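Local atomic coordinates of gentamicin resistance protein (Enterococcus gallinarum, PDB entry 6CTZ), a protein that probably transfers phosphate from a guanine nucleotide to the 2''-hydroxyl of aminoglycoside antibiotics such as kanamycin, inactivating them and making the bacterium resistant to gentamicin. Residues T10-I15 with W38-P43; Q57-L62 with P71-I76; G77-S80 with P84-G87. The protein carries 2 engineered substitutions. All coordinates share one frame; numbering follows the deposited sequence.

Contact 1: residues T10-I15 with W38-P43. With GDP (guanosine-5'-diphosphate), chain B.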
loop_
_atom_site.group_PDB
_atom_site.type_symbol
_atom_site.label_atom_id
_atom_site.label_comp_id
_atom_site.label_asym_id
_atom_site.label_seq_id
_atom_site.Cartn_x
_atom_site.Cartn_y
_atom_site.Cartn_z
ATOM N N THR A 10 19.017 22.613 -10.015
ATOM C CA THR A 10 20.131 23.013 -9.159
ATOM C C THR A 10 20.966 21.808 -8.749
ATOM O O THR A 10 22.202 21.839 -8.802
ATOM C CB THR A 10 19.591 23.709 -7.911
ATOM O OG1 THR A 10 18.978 24.948 -8.279
ATOM C CG2 THR A 10 20.712 23.962 -6.915
ATOM N N GLN A 11 20.299 20.734 -8.330
ATOM C CA GLN A 11 20.994 19.603 -7.740
ATOM C C GLN A 11 21.475 18.574 -8.748
ATOM O O GLN A 11 22.383 17.804 -8.424
ATOM C CB GLN A 11 20.111 18.953 -6.674
ATOM C CG GLN A 11 19.688 19.979 -5.636
ATOM C CD GLN A 11 18.862 19.413 -4.510
ATOM O OE1 GLN A 11 19.022 18.257 -4.115
ATOM N NE2 GLN A 11 17.967 20.231 -3.982
ATOM N N PHE A 12 20.923 18.550 -9.960
ATOM C CA PHE A 12 21.249 17.511 -10.936
ATOM C C PHE A 12 21.609 18.158 -12.263
ATOM O O PHE A 12 20.745 18.352 -13.126
ATOM C CB PHE A 12 20.107 16.507 -11.064
ATOM C CG PHE A 12 19.640 15.991 -9.742
ATOM C CD1 PHE A 12 20.505 15.290 -8.920
ATOM C CD2 PHE A 12 18.352 16.250 -9.292
ATOM C CE1 PHE A 12 20.080 14.827 -7.683
ATOM C CE2 PHE A 12 17.927 15.790 -8.057
ATOM C CZ PHE A 12 18.795 15.082 -7.256
ATOM N N PRO A 13 22.886 18.500 -12.462
ATOM C CA PRO A 13 23.286 19.220 -13.680
ATOM C C PRO A 13 23.066 18.450 -14.964
ATOM O O PRO A 13 23.133 19.056 -16.038
ATOM C CB PRO A 13 24.780 19.492 -13.453
ATOM C CG PRO A 13 24.952 19.437 -11.960
ATOM C CD PRO A 13 23.996 18.368 -11.506
ATOM N N ASP A 14 22.837 17.142 -14.907
ATOM C CA ASP A 14 22.613 16.368 -16.120
ATOM C C ASP A 14 21.154 16.345 -16.556
ATOM O O ASP A 14 20.835 15.704 -17.564
ATOM C CB ASP A 14 23.155 14.937 -15.976
ATOM C CG ASP A 14 22.567 14.204 -14.792
ATOM O OD1 ASP A 14 22.221 14.864 -13.789
ATOM O OD2 ASP A 14 22.458 12.960 -14.864
ATOM N N ILE A 15 20.266 17.031 -15.843
ATOM C CA ILE A 15 18.849 17.071 -16.190
ATOM C C ILE A 15 18.534 18.442 -16.770
ATOM O O ILE A 15 18.589 19.455 -16.061
ATOM C CB ILE A 15 17.958 16.760 -14.982
ATOM C CG1 ILE A 15 18.265 15.362 -14.467
ATOM C CG2 ILE A 15 16.480 16.890 -15.350
ATOM C CD1 ILE A 15 17.581 15.052 -13.196
ATOM N N TRP A 38 11.249 10.736 -16.372
ATOM C CA TRP A 38 11.789 10.699 -15.018
ATOM C C TRP A 38 10.699 11.072 -14.030
ATOM O O TRP A 38 10.087 12.137 -14.153
ATOM C CB TRP A 38 12.949 11.683 -14.867
ATOM C CG TRP A 38 14.170 11.268 -15.607
ATOM C CD1 TRP A 38 14.600 11.739 -16.811
ATOM C CD2 TRP A 38 15.125 10.284 -15.192
ATOM N NE1 TRP A 38 15.769 11.112 -17.167
ATOM C CE2 TRP A 38 16.112 10.212 -16.193
ATOM C CE3 TRP A 38 15.237 9.455 -14.068
ATOM C CZ2 TRP A 38 17.202 9.347 -16.105
ATOM C CZ3 TRP A 38 16.316 8.595 -13.983
ATOM C CH2 TRP A 38 17.287 8.550 -14.995
ATOM N N VAL A 39 10.491 10.221 -13.044
ATOM C CA VAL A 39 9.576 10.535 -11.990
ATOM C C VAL A 39 10.366 11.179 -10.845
ATOM O O VAL A 39 11.291 10.605 -10.366
ATOM C CB VAL A 39 8.875 9.247 -11.429
ATOM C CG1 VAL A 39 7.999 9.587 -10.236
ATOM C CG2 VAL A 39 8.105 8.525 -12.512
ATOM N N PHE A 40 10.013 12.384 -10.466
ATOM C CA PHE A 40 10.555 13.006 -9.265
ATOM C C PHE A 40 9.484 13.003 -8.187
ATOM O O PHE A 40 8.347 13.436 -8.422
ATOM C CB PHE A 40 11.141 14.395 -9.536
ATOM C CG PHE A 40 12.500 14.328 -10.143
ATOM C CD1 PHE A 40 12.653 14.196 -11.516
ATOM C CD2 PHE A 40 13.626 14.316 -9.335
ATOM C CE1 PHE A 40 13.915 14.107 -12.082
ATOM C CE2 PHE A 40 14.884 14.217 -9.889
ATOM C CZ PHE A 40 15.029 14.104 -11.263
ATOM N N ARG A 41 9.842 12.473 -7.022
ATOM C CA ARG A 41 8.871 12.132 -5.994
ATOM C C ARG A 41 9.266 12.842 -4.709
ATOM O O ARG A 41 10.365 12.617 -4.178
ATOM C CB ARG A 41 8.827 10.617 -5.816
ATOM C CG ARG A 41 7.727 10.112 -4.905
ATOM C CD ARG A 41 7.802 8.607 -4.930
ATOM N NE ARG A 41 6.963 7.838 -4.020
ATOM C CZ ARG A 41 7.436 7.170 -2.971
ATOM N NH1 ARG A 41 8.713 7.282 -2.616
ATOM N NH2 ARG A 41 6.635 6.379 -2.273
ATOM N N PHE A 42 8.367 13.693 -4.219
ATOM C CA PHE A 42 8.642 14.643 -3.148
ATOM C C PHE A 42 7.783 14.324 -1.936
ATOM O O PHE A 42 6.545 14.402 -2.026
ATOM C CB PHE A 42 8.329 16.057 -3.635
ATOM C CG PHE A 42 9.235 16.536 -4.733
ATOM C CD1 PHE A 42 10.429 17.182 -4.437
ATOM C CD2 PHE A 42 8.888 16.350 -6.061
ATOM C CE1 PHE A 42 11.265 17.631 -5.451
ATOM C CE2 PHE A 42 9.716 16.797 -7.080
ATOM C CZ PHE A 42 10.908 17.436 -6.773
ATOM N N PRO A 43 8.379 13.985 -0.792
ATOM C CA PRO A 43 7.579 13.747 0.417
ATOM C C PRO A 43 6.728 14.945 0.806
ATOM O O PRO A 43 7.095 16.102 0.591
ATOM C CB PRO A 43 8.639 13.456 1.484
ATOM C CG PRO A 43 9.763 12.833 0.703
ATOM C CD PRO A 43 9.789 13.604 -0.604
HETATM P PB GDP B . 2.164 7.946 -1.924
HETATM O O1B GDP B . 3.227 7.287 -1.078
HETATM O O2B GDP B . 0.956 7.054 -2.123
HETATM O O3B GDP B . 1.829 9.336 -1.434
HETATM O O3A GDP B . 2.863 8.178 -3.365
HETATM P PA GDP B . 3.180 7.097 -4.529
HETATM O O1A GDP B . 4.583 6.580 -4.407
HETATM O O2A GDP B . 2.107 6.022 -4.548
HETATM O "O5'" GDP B . 3.129 8.050 -5.841
HETATM C "C5'" GDP B . 1.959 8.820 -6.087
HETATM C "C4'" GDP B . 1.380 8.418 -7.423
HETATM O "O4'" GDP B . 2.288 8.807 -8.453
HETATM C "C3'" GDP B . 1.197 6.923 -7.623
HETATM O "O3'" GDP B . 0.008 6.420 -7.006
HETATM C "C2'" GDP B . 1.112 6.861 -9.128
HETATM O "O2'" GDP B . -0.168 7.318 -9.576
HETATM C "C1'" GDP B . 2.132 7.909 -9.543
HETATM N N9 GDP B . 3.441 7.271 -9.786
HETATM C C8 GDP B . 4.509 7.222 -8.958
HETATM N N7 GDP B . 5.521 6.546 -9.562
HETATM C C5 GDP B . 5.091 6.171 -10.782
HETATM C C6 GDP B . 5.630 5.423 -11.925
HETATM O O6 GDP B . 6.793 4.977 -11.904
HETATM N N1 GDP B . 4.826 5.269 -12.988
HETATM C C2 GDP B . 3.563 5.746 -13.047
HETATM N N2 GDP B . 2.834 5.555 -14.163
HETATM N N3 GDP B . 2.996 6.434 -12.031
HETATM C C4 GDP B . 3.724 6.661 -10.917
#

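Contact 2: residues Q57-L62 with P71-I76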
loop_
_atom_site.group_PDB
_atom_site.type_symbol
_atom_site.label_atom_id
_atom_site.label_comp_id
_atom_site.label_asym_id
_atom_site.label_seq_id
_atom_site.Cartn_x
_atom_site.Cartn_y
_atom_site.Cartn_z
ATOM N N GLN A 57 17.100 2.900 1.148
ATOM C CA GLN A 57 17.960 1.797 1.568
ATOM C C GLN A 57 17.413 0.451 1.118
ATOM O O GLN A 57 18.184 -0.448 0.762
ATOM C CB GLN A 57 18.104 1.794 3.085
ATOM C CG GLN A 57 18.728 3.043 3.684
ATOM C CD GLN A 57 18.526 3.065 5.185
ATOM O OE1 GLN A 57 17.626 3.744 5.693
ATOM N NE2 GLN A 57 19.331 2.294 5.900
ATOM N N LEU A 58 16.086 0.281 1.161
ATOM C CA LEU A 58 15.497 -1.033 0.930
ATOM C C LEU A 58 15.460 -1.395 -0.549
ATOM O O LEU A 58 15.776 -2.531 -0.925
ATOM C CB LEU A 58 14.078 -1.079 1.500
ATOM C CG LEU A 58 13.304 -2.366 1.203
ATOM C CD1 LEU A 58 13.935 -3.573 1.901
ATOM C CD2 LEU A 58 11.844 -2.241 1.596
ATOM N N LEU A 59 15.011 -0.469 -1.395
ATOM C CA LEU A 59 14.720 -0.847 -2.777
ATOM C C LEU A 59 15.932 -1.406 -3.507
ATOM O O LEU A 59 15.766 -2.388 -4.253
ATOM C CB LEU A 59 14.068 0.313 -3.549
ATOM C CG LEU A 59 12.673 0.714 -3.052
ATOM C CD1 LEU A 59 12.154 1.930 -3.821
ATOM C CD2 LEU A 59 11.705 -0.444 -3.169
ATOM N N PRO A 60 17.145 -0.857 -3.358
ATOM C CA PRO A 60 18.287 -1.451 -4.065
ATOM C C PRO A 60 18.537 -2.888 -3.672
ATOM O O PRO A 60 19.012 -3.668 -4.505
ATOM C CB PRO A 60 19.455 -0.532 -3.685
ATOM C CG PRO A 60 18.808 0.780 -3.401
ATOM C CD PRO A 60 17.517 0.421 -2.716
ATOM N N LEU A 61 18.196 -3.274 -2.438
ATOM C CA LEU A 61 18.379 -4.650 -2.007
ATOM C C LEU A 61 17.295 -5.563 -2.557
ATOM O O LEU A 61 17.527 -6.767 -2.699
ATOM C CB LEU A 61 18.352 -4.716 -0.480
ATOM C CG LEU A 61 19.378 -3.815 0.208
ATOM C CD1 LEU A 61 19.165 -3.784 1.716
ATOM C CD2 LEU A 61 20.790 -4.248 -0.150
ATOM N N LEU A 62 16.130 -5.011 -2.883
ATOM C CA LEU A 62 15.007 -5.804 -3.375
ATOM C C LEU A 62 15.042 -6.038 -4.876
ATOM O O LEU A 62 14.463 -7.025 -5.341
ATOM C CB LEU A 62 13.683 -5.101 -3.070
ATOM C CG LEU A 62 13.169 -5.148 -1.642
ATOM C CD1 LEU A 62 11.797 -4.506 -1.583
ATOM C CD2 LEU A 62 13.111 -6.586 -1.153
ATOM N N PRO A 71 10.847 0.913 -8.364
ATOM C CA PRO A 71 11.601 2.161 -8.560
ATOM C C PRO A 71 13.076 1.992 -8.234
ATOM O O PRO A 71 13.454 1.374 -7.236
ATOM C CB PRO A 71 10.936 3.133 -7.585
ATOM C CG PRO A 71 9.538 2.600 -7.429
ATOM C CD PRO A 71 9.724 1.106 -7.428
ATOM N N GLN A 72 13.914 2.596 -9.068
ATOM C CA GLN A 72 15.352 2.616 -8.840
ATOM C C GLN A 72 15.796 4.064 -8.801
ATOM O O GLN A 72 15.871 4.734 -9.842
ATOM C CB GLN A 72 16.071 1.878 -9.944
ATOM C CG GLN A 72 15.817 0.414 -9.915
ATOM C CD GLN A 72 16.802 -0.250 -10.797
ATOM O OE1 GLN A 72 17.823 -0.746 -10.341
ATOM N NE2 GLN A 72 16.550 -0.188 -12.091
ATOM N N TYR A 73 16.093 4.543 -7.603
ATOM C CA TYR A 73 16.385 5.956 -7.421
ATOM C C TYR A 73 17.774 6.254 -7.966
ATOM O O TYR A 73 18.781 5.830 -7.392
ATOM C CB TYR A 73 16.286 6.300 -5.941
ATOM C CG TYR A 73 14.938 6.020 -5.280
ATOM C CD1 TYR A 73 13.744 5.938 -6.013
ATOM C CD2 TYR A 73 14.866 5.851 -3.906
ATOM C CE1 TYR A 73 12.535 5.700 -5.376
ATOM C CE2 TYR A 73 13.672 5.620 -3.273
ATOM C CZ TYR A 73 12.511 5.547 -4.006
ATOM O OH TYR A 73 11.331 5.315 -3.345
ATOM N N VAL A 74 17.827 6.965 -9.081
ATOM C CA VAL A 74 19.088 7.399 -9.675
ATOM C C VAL A 74 19.512 8.743 -9.112
ATOM O O VAL A 74 20.705 9.002 -8.930
ATOM C CB VAL A 74 18.920 7.449 -11.208
ATOM C CG1 VAL A 74 20.099 8.158 -11.889
ATOM C CG2 VAL A 74 18.738 6.039 -11.753
ATOM N N TYR A 75 18.545 9.607 -8.831
ATOM C CA TYR A 75 18.796 10.956 -8.348
ATOM C C TYR A 75 18.319 11.034 -6.908
ATOM O O TYR A 75 17.168 10.694 -6.614
ATOM C CB TYR A 75 18.062 11.968 -9.223
ATOM C CG TYR A 75 18.583 11.942 -10.643
ATOM C CD1 TYR A 75 19.861 12.407 -10.938
ATOM C CD2 TYR A 75 17.809 11.443 -11.685
ATOM C CE1 TYR A 75 20.350 12.375 -12.227
ATOM C CE2 TYR A 75 18.293 11.414 -12.986
ATOM C CZ TYR A 75 19.564 11.881 -13.249
ATOM O OH TYR A 75 20.058 11.845 -14.537
ATOM N N ILE A 76 19.207 11.436 -6.005
ATOM C CA ILE A 76 18.871 11.551 -4.594
ATOM C C ILE A 76 19.141 12.992 -4.197
ATOM O O ILE A 76 20.300 13.428 -4.158
ATOM C CB ILE A 76 19.638 10.549 -3.723
ATOM C CG1 ILE A 76 19.305 9.115 -4.171
ATOM C CG2 ILE A 76 19.275 10.742 -2.264
ATOM C CD1 ILE A 76 19.869 8.029 -3.287
#

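Contact 3: residues G77-S80 with P84-G87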
loop_
_atom_site.group_PDB
_atom_site.type_symbol
_atom_site.label_atom_id
_atom_site.label_comp_id
_atom_site.label_asym_id
_atom_site.label_seq_id
_atom_site.Cartn_x
_atom_site.Cartn_y
_atom_site.Cartn_z
ATOM N N GLY A 77 18.070 13.748 -3.966
ATOM C CA GLY A 77 18.156 15.153 -3.651
ATOM C C GLY A 77 17.783 15.455 -2.210
ATOM O O GLY A 77 17.409 14.582 -1.426
ATOM N N LYS A 78 17.873 16.735 -1.884
ATOM C CA LYS A 78 17.616 17.243 -0.560
ATOM C C LYS A 78 16.902 18.573 -0.622
ATOM O O LYS A 78 17.290 19.420 -1.364
ATOM C CB LYS A 78 18.984 17.466 0.086
ATOM C CG LYS A 78 19.018 17.565 1.560
ATOM C CD LYS A 78 20.424 17.322 2.025
ATOM C CE LYS A 78 21.248 18.566 1.885
ATOM N NZ LYS A 78 22.045 18.568 0.637
ATOM N N ARG A 79 15.857 18.762 0.155
ATOM C CA ARG A 79 15.199 20.056 0.240
ATOM C C ARG A 79 15.912 20.903 1.295
ATOM O O ARG A 79 16.027 22.080 1.165
ATOM C CB ARG A 79 13.781 19.946 0.717
ATOM C CG ARG A 79 12.888 19.318 -0.270
ATOM C CD ARG A 79 11.506 19.382 0.251
ATOM N NE ARG A 79 10.974 20.606 -0.201
ATOM C CZ ARG A 79 9.894 20.721 -0.910
ATOM N NH1 ARG A 79 9.240 19.666 -1.242
ATOM N NH2 ARG A 79 9.526 21.903 -1.301
ATOM N N SER A 80 16.367 20.248 2.329
ATOM C CA SER A 80 17.031 20.833 3.469
ATOM C C SER A 80 17.377 19.666 4.356
ATOM O O SER A 80 17.027 18.593 4.043
ATOM C CB SER A 80 16.141 21.839 4.171
ATOM O OG SER A 80 15.086 21.185 4.752
ATOM N N PRO A 84 14.558 14.551 2.199
ATOM C CA PRO A 84 15.044 14.044 0.910
ATOM C C PRO A 84 13.964 14.067 -0.162
ATOM O O PRO A 84 12.769 14.154 0.121
ATOM C CB PRO A 84 15.393 12.590 1.240
ATOM C CG PRO A 84 14.377 12.222 2.281
ATOM C CD PRO A 84 14.172 13.464 3.116
ATOM N N PHE A 85 14.412 13.951 -1.415
ATOM C CA PHE A 85 13.522 13.641 -2.532
ATOM C C PHE A 85 14.304 12.818 -3.546
ATOM O O PHE A 85 15.533 12.757 -3.487
ATOM C CB PHE A 85 12.849 14.887 -3.130
ATOM C CG PHE A 85 13.776 15.785 -3.899
ATOM C CD1 PHE A 85 13.993 15.580 -5.254
ATOM C CD2 PHE A 85 14.392 16.868 -3.282
ATOM C CE1 PHE A 85 14.829 16.419 -5.974
ATOM C CE2 PHE A 85 15.231 17.707 -4.003
ATOM C CZ PHE A 85 15.446 17.475 -5.348
ATOM N N VAL A 86 13.592 12.132 -4.441
ATOM C CA VAL A 86 14.259 11.277 -5.394
ATOM C C VAL A 86 13.736 11.346 -6.797
ATOM O O VAL A 86 12.676 11.775 -7.008
ATOM C CB VAL A 86 14.156 9.767 -4.967
ATOM C CG1 VAL A 86 14.861 9.543 -3.656
ATOM C CG2 VAL A 86 12.688 9.312 -4.843
ATOM N N GLY A 87 14.539 10.885 -7.734
ATOM C CA GLY A 87 14.137 10.745 -9.107
ATOM C C GLY A 87 14.463 9.348 -9.612
ATOM O O GLY A 87 15.517 8.849 -9.343
#

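Contact 1: residues T10-I15 with W38-P43
Ile-15 drives its CD1 methyl against the rim of the Phe-40 ring, near the ring plane and 3.3 Å from CZ, which is tight for two carbons. The reach comes from an extended chain: CG1 lies opposite the carbonyl carbon and chi2 is 172°, which carries CD1 to the edge of the Phe-40 ring. Phe-12 joins less closely, its CE2 3.9 Å from Phe-40 CE2; the two side chains pass in opposite directions and their rings meet obliquely. All three side chains are buried, and apolar groups suit a seam without a hydrogen bond across it. In this kinase-like phosphotransferase, strand 38-43 is the central strand of the five-stranded N-lobe sheet, and residues 10-15 cover one of its faces. On the other face Arg-41 NE and NH2 both hydrogen-bond GDP O1A (NE at 2.7 Å), while NH1 forms a salt bridge with Glu-55, reminiscent of the strand-helix Lys-Glu pair of protein kinases. The solvent side is looser. A type I turn from Phe-12 to Ile-15, closed by Ile-15 N to Phe-12 O at 3.1 Å, puts Pro-13 and Asp-14 outside; proline's restricted phi suits the turn's second position, and Asp-14 OD2 hydrogen-bonds Tyr-75 OH.

Contact 2: residues Q57-L62 with P71-I76
Leu-59 is the one helix residue that carries this contact, meeting Pro-71 and Tyr-73 where helix 46-62 lies against the five-stranded sheet, as the long helix of a protein-kinase-like N-lobe does. Its CB starts the contact beside the backbone, 3.9 Å from Pro-71 O. From there CG is placed opposite the carbonyl carbon (chi1 -66°), and the nearly straight second torsion (chi2 176°) carries CD1 out towards the strand. This methyl does most of the touching: it sits 3.7 Å from Pro-71 O and 4.1 Å from Pro-71 CB, with the phenol end of Tyr-73 beside it, roughly at right angles to the direction of Pro-71 CB. A branched, flexible apolar residue suits the site because one methyl can touch both Pro-71 and the aromatic end of Tyr-73, and the side chain also touches Phe-215. Tyr-73 leaves its strand at a slant to Leu-59 yet brings its far end to the helix, where it also packs on Leu-52, Glu-55 and Ile-56 and touches Arg-41, a GDP-binding residue; a long aromatic side chain suits this place because it spans from strand to helix. The helix is kinked at Pro-60, whose nitrogen has no hydrogen to give to the preceding turn. Just beyond Tyr-73, Val-74 and Tyr-75 both face Gly-87 in a classic beta bulge. At the tip of Leu-59, CD1 approaches the tyrosine obliquely, 3.6 Å from CZ and 3.5 Å from OH of Tyr-73.

Contact 3: residues G77-S80 with P84-G87
Gly-77 and Phe-85 form an antiparallel hydrogen-bonded pair, in which Gly-77 N-H donates to Phe-85 O (2.8 Å, N-H...O 159°) and Phe-85 N-H to Gly-77 O (3.1 Å), and next along Lys-78 and Pro-84 make a non-hydrogen-bonded pair. Phe-85 holds CG between its own backbone N and carbonyl carbon (chi1 71°), and this turns the ring back over the neighbouring strand. There one face lies on the bare glycine, Gly-77 CA standing 4.0 Å from the ring centroid, close to the ring normal, in a CH-pi contact. Glycine suits the place because a CB on Gly-77 would point to the same side of the sheet as the Phe-85 ring and run into its CZ. Phe-85 CE2 comes within 3.5 Å of Lys-78 N, and the methylene CG of Arg-79 approaches the ring obliquely. The opposite face stacks on Phe-42, so the phenylalanine is held flat from both sides. Pro-84 points the other way, onto helix 46-62; proline, with no N-H to offer, suits a non-hydrogen-bonded position, and its CA makes a CA-H contact with Gly-77 O at 3.4 Å. A phenylalanine folded over a cross-strand glycine is the pairing known as aromatic rescue of glycine, set here near the turn of the beta hairpin 73-78/83-89 at one edge of the N-lobe sheet.

The three contacts follow one another along the chain and converge on the five-stranded sheet. Contacts 1 and 3 have centres about 8 Å apart and meet through the neighbouring strands 38-43 and 83-89, where Arg-41 N bonds Val-86 O; Gln-11 NE2 also reaches Lys-78 O. Contact 2, about 14 Å from contact 1 and 13 Å from contact 3 between centres, shares strand 73-78 with contact 3. Helix 46-62 brings contact 2 to one face of the sheet, while residues 10-15 lie on the other. The sheet is thus packed on both faces, and its middle strand presents Arg-41 to the alpha phosphate of GDP from the helix side.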